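Local coordinates for viral interleukin-10 homolog (Human herpesvirus 5, PDB 1LQS), which binds the human interleukin-10 receptor in competition with human interleukin-10 and drives immunosuppressive signalling that the virus exploits, at residues C[114-117]-C[118-122]; C[103-106]-C[107-110]. All coordinates share one frame; numbering follows the deposited sequence.

Contact 2 comes first along the chain and closes helix 89-106; after a short connection, contact 1 opens helix 116-126. Their centres are about 15 Å apart, contact 2 about 8 Å and contact 1 about 14 Å from the centre of the chain. They still meet at two points: Lys117 NZ lies 3.3 Å from Arg107 NH2, two like charges that probably disfavour each other, and Ser118 OG packs 4.3 Å from Pro110 CB. Each contact also holds one cysteine of an intrachain disulfide, Cys109 with Cys19 and Cys114 with Cys63. From contact 2 to contact 1 the surroundings change from mostly the same chain to largely the second subunit.

Contact 1 (C[114-117]-C[118-122]); sequences CGDK and SVISR
The carbonyl oxygen of Gly115 takes two backbone N-H groups from the next turn. The firmer bond comes from Ser118 N, at 2.8 Å from Gly115 O, with the donor standing 49° out of the carbonyl plane. Val119 N adds a weak bond to Gly115 O at 3.5 Å. One residue further on, Ile120 N reaches Asp116 O at 3.1 Å, the nitrogen almost in line with the C=O bond, and Ser121 N is held only weakly by Lys117 O. Here the opening of helix 116-126 passes from an i to i+3 bond at Gly115 to the i to i+4 bonding of Asp116, shortly after Cys114, which is in a disulfide with Cys63.

Two side chains, Asp116 and Ile120, run alongside each other, one helical turn apart. Asp116 places CG between its backbone N and carbonyl carbon (chi1 80°), and its OD2 comes to rest 3.8 Å from Ile120 CD1. The ethyl branch of Ile120 is extended (chi2 174°), which carries CD1 alongside that carboxylate, while its CG1 lies 3.8 Å from Asp116 O. Ser118 CB sits 3.3 Å from Gly115 O.

The second subunit receives much of this face: Asp116 OD2 is hydrogen-bonded to Ser64 OG of that subunit, Ile120 packs on its Trp68 and Val119 on its Val65. This packing against helix 62-84 of the second subunit is in keeping with the intertwined dimer of interleukin-10. Arg122 extends the interface with a salt bridge to Asp53 of the second subunit.

The negative carboxylate of Asp116, in the opening turn, would be favoured by the positive end of the helix dipole; the same group thus probably steadies the helix start while joining the two subunits.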
loop_
_atom_site.group_PDB
_atom_site.type_symbol
_atom_site.label_atom_id
_atom_site.label_comp_id
_atom_site.label_asym_id
_atom_site.label_seq_id
_atom_site.Cartn_x
_atom_site.Cartn_y
_atom_site.Cartn_z
ATOM N N CYS C 114 -6.232 7.239 6.475
ATOM C CA CYS C 114 -5.955 6.773 5.127
ATOM C C CYS C 114 -5.186 7.839 4.372
ATOM O O CYS C 114 -5.344 9.032 4.634
ATOM C CB CYS C 114 -7.236 6.437 4.381
ATOM S SG CYS C 114 -8.162 5.011 5.028
ATOM N N GLY C 115 -4.356 7.394 3.433
ATOM C CA GLY C 115 -3.533 8.303 2.662
ATOM C C GLY C 115 -4.214 9.074 1.559
ATOM O O GLY C 115 -3.832 10.202 1.265
ATOM N N ASP C 116 -5.222 8.483 0.941
ATOM C CA ASP C 116 -5.903 9.172 -0.131
ATOM C C ASP C 116 -6.319 10.569 0.311
ATOM O O ASP C 116 -6.105 11.537 -0.416
ATOM C CB ASP C 116 -7.123 8.371 -0.590
ATOM C CG ASP C 116 -8.310 8.548 0.316
ATOM O OD1 ASP C 116 -8.211 8.170 1.510
ATOM O OD2 ASP C 116 -9.338 9.074 -0.171
ATOM N N LYS C 117 -6.887 10.681 1.508
ATOM C CA LYS C 117 -7.333 11.982 2.016
ATOM C C LYS C 117 -6.272 13.073 1.889
ATOM O O LYS C 117 -6.602 14.248 1.762
ATOM C CB LYS C 117 -7.773 11.881 3.485
ATOM C CG LYS C 117 -8.982 10.985 3.730
ATOM C CD LYS C 117 -9.490 11.130 5.168
ATOM C CE LYS C 117 -10.812 10.364 5.407
ATOM N NZ LYS C 117 -11.364 10.556 6.797
ATOM N N SER C 118 -5.002 12.685 1.914
ATOM C CA SER C 118 -3.901 13.652 1.810
ATOM C C SER C 118 -3.633 14.104 0.367
ATOM O O SER C 118 -3.487 15.298 0.101
ATOM C CB SER C 118 -2.622 13.056 2.418
ATOM O OG SER C 118 -2.872 12.542 3.722
ATOM N N VAL C 119 -3.567 13.152 -0.559
ATOM C CA VAL C 119 -3.335 13.469 -1.962
ATOM C C VAL C 119 -4.469 14.341 -2.507
ATOM O O VAL C 119 -4.211 15.382 -3.123
ATOM C CB VAL C 119 -3.228 12.183 -2.804
ATOM C CG1 VAL C 119 -3.074 12.533 -4.281
ATOM C CG2 VAL C 119 -2.040 11.350 -2.324
ATOM N N ILE C 120 -5.715 13.921 -2.280
ATOM C CA ILE C 120 -6.876 14.689 -2.738
ATOM C C ILE C 120 -6.797 16.111 -2.186
ATOM O O ILE C 120 -7.146 17.080 -2.868
ATOM C CB ILE C 120 -8.221 14.051 -2.275
ATOM C CG1 ILE C 120 -8.488 12.773 -3.059
ATOM C CG2 ILE C 120 -9.381 15.023 -2.489
ATOM C CD1 ILE C 120 -9.688 12.017 -2.575
ATOM N N SER C 121 -6.329 16.234 -0.954
ATOM C CA SER C 121 -6.203 17.544 -0.337
ATOM C C SER C 121 -5.145 18.401 -1.052
ATOM O O SER C 121 -5.414 19.546 -1.412
ATOM C CB SER C 121 -5.841 17.388 1.144
ATOM O OG SER C 121 -6.078 18.587 1.858
ATOM N N ARG C 122 -3.953 17.849 -1.270
ATOM C CA ARG C 122 -2.885 18.602 -1.933
ATOM C C ARG C 122 -3.249 19.009 -3.351
ATOM O O ARG C 122 -2.833 20.061 -3.826
ATOM C CB ARG C 122 -1.580 17.802 -1.985
ATOM C CG ARG C 122 -0.410 18.632 -2.532
ATOM C CD ARG C 122 0.807 17.792 -2.944
ATOM N NE ARG C 122 0.596 17.054 -4.194
ATOM C CZ ARG C 122 0.232 15.775 -4.271
ATOM N NH1 ARG C 122 0.033 15.065 -3.161
ATOM N NH2 ARG C 122 0.065 15.204 -5.460
#

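Contact 2 (C[103-106]-C[107-110]); sequences YKDM and RQCP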
loop_
_atom_site.group_PDB
_atom_site.type_symbol
_atom_site.label_atom_id
_atom_site.label_comp_id
_atom_site.label_asym_id
_atom_site.label_seq_id
_atom_site.Cartn_x
_atom_site.Cartn_y
_atom_site.Cartn_z
ATOM N N TYR C 103 -9.112 7.949 19.879
ATOM C CA TYR C 103 -9.675 8.337 18.585
ATOM C C TYR C 103 -9.462 9.804 18.232
ATOM O O TYR C 103 -9.074 10.122 17.111
ATOM C CB TYR C 103 -11.172 8.040 18.534
ATOM C CG TYR C 103 -11.756 8.131 17.135
ATOM C CD1 TYR C 103 -11.313 7.282 16.121
ATOM C CD2 TYR C 103 -12.743 9.054 16.826
ATOM C CE1 TYR C 103 -11.835 7.351 14.841
ATOM C CE2 TYR C 103 -13.271 9.130 15.545
ATOM C CZ TYR C 103 -12.811 8.272 14.556
ATOM O OH TYR C 103 -13.332 8.332 13.284
ATOM N N LYS C 104 -9.736 10.696 19.178
ATOM C CA LYS C 104 -9.556 12.121 18.944
ATOM C C LYS C 104 -8.112 12.423 18.573
ATOM O O LYS C 104 -7.855 13.309 17.758
ATOM C CB LYS C 104 -9.954 12.926 20.186
ATOM C CG LYS C 104 -11.452 12.870 20.488
ATOM C CD LYS C 104 -11.837 13.743 21.677
ATOM C CE LYS C 104 -13.335 13.659 21.948
ATOM N NZ LYS C 104 -13.763 14.460 23.133
ATOM N N ASP C 105 -7.171 11.687 19.166
ATOM C CA ASP C 105 -5.751 11.885 18.870
ATOM C C ASP C 105 -5.321 11.254 17.553
ATOM O O ASP C 105 -4.419 11.753 16.891
ATOM C CB ASP C 105 -4.880 11.328 19.993
ATOM C CG ASP C 105 -4.652 12.330 21.099
ATOM O OD1 ASP C 105 -3.843 12.023 22.009
ATOM O OD2 ASP C 105 -5.284 13.419 21.055
ATOM N N MET C 106 -5.955 10.149 17.182
ATOM C CA MET C 106 -5.623 9.478 15.939
ATOM C C MET C 106 -6.058 10.276 14.699
ATOM O O MET C 106 -5.377 10.238 13.666
ATOM C CB MET C 106 -6.263 8.096 15.903
ATOM C CG MET C 106 -5.597 7.053 16.772
ATOM S SD MET C 106 -6.527 5.514 16.592
ATOM C CE MET C 106 -6.058 5.034 14.940
ATOM N N ARG C 107 -7.182 10.992 14.789
ATOM C CA ARG C 107 -7.651 11.779 13.650
ATOM C C ARG C 107 -6.998 13.150 13.620
ATOM O O ARG C 107 -7.505 14.086 13.011
ATOM C CB ARG C 107 -9.173 11.921 13.670
ATOM C CG ARG C 107 -9.887 10.597 13.486
ATOM C CD ARG C 107 -11.357 10.748 13.131
ATOM N NE ARG C 107 -11.592 10.889 11.692
ATOM C CZ ARG C 107 -11.593 12.043 11.026
ATOM N NH1 ARG C 107 -11.369 13.189 11.659
ATOM N NH2 ARG C 107 -11.841 12.055 9.723
ATOM N N GLN C 108 -5.851 13.245 14.274
ATOM C CA GLN C 108 -5.096 14.482 14.352
ATOM C C GLN C 108 -3.751 14.229 13.650
ATOM O O GLN C 108 -2.927 15.137 13.498
ATOM C CB GLN C 108 -4.910 14.839 15.828
ATOM C CG GLN C 108 -4.722 16.302 16.145
ATOM C CD GLN C 108 -5.155 16.629 17.569
ATOM O OE1 GLN C 108 -4.629 17.552 18.203
ATOM N NE2 GLN C 108 -6.133 15.874 18.075
ATOM N N CYS C 109 -3.553 12.975 13.230
ATOM C CA CYS C 109 -2.347 12.536 12.520
ATOM C C CYS C 109 -2.726 11.900 11.167
ATOM O O CYS C 109 -3.320 10.816 11.116
ATOM C CB CYS C 109 -1.562 11.509 13.358
ATOM S SG CYS C 109 -0.122 10.825 12.466
ATOM N N PRO C 110 -2.379 12.567 10.053
ATOM C CA PRO C 110 -2.659 12.112 8.682
ATOM C C PRO C 110 -2.183 10.693 8.433
ATOM O O PRO C 110 -2.919 9.843 7.929
ATOM C CB PRO C 110 -1.887 13.101 7.822
ATOM C CG PRO C 110 -1.922 14.340 8.633
ATOM C CD PRO C 110 -1.647 13.843 10.032
#
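The side chains of Tyr103 and Arg107 leave the helix end alongside each other, Arg107 CG over one face of the phenol ring and CD next to its CZ and OH end. Arg107 CG lies 4.1 Å from the Tyr103 ring centroid, a CH-pi contact displaced toward the rim. Beyond it the chain bends at chi3 (87°), leaving the guanidinium plane inclined 48° to the ring. Tyr103 OH is hydrogen-bonded to Asp67, with which Arg107 NE makes a long, weak ion pair. In the backbone, Arg107 N donates to Tyr103 O at 3.1 Å.

Here helix 89-106 of the helical cytokine fold ends: Arg107 is the first residue to leave helical geometry, and the chain turns toward Cys109, whose disulfide to Cys19 ties this loop to the chain's N-terminal part.

The extended side chain of Gln108 reaches back to the last turn of the helix. Its NE2 donates to Lys104 O at 3.1 Å; the acceptor lies in the amide plane, whereas the nitrogen stands 41° out of the carbonyl plane. The amide is nearly perpendicular to the carboxylate of Asp105, whose OD2 is 4.0 Å from Gln108 NE2 and whose OD1 forms a salt bridge with Arg27.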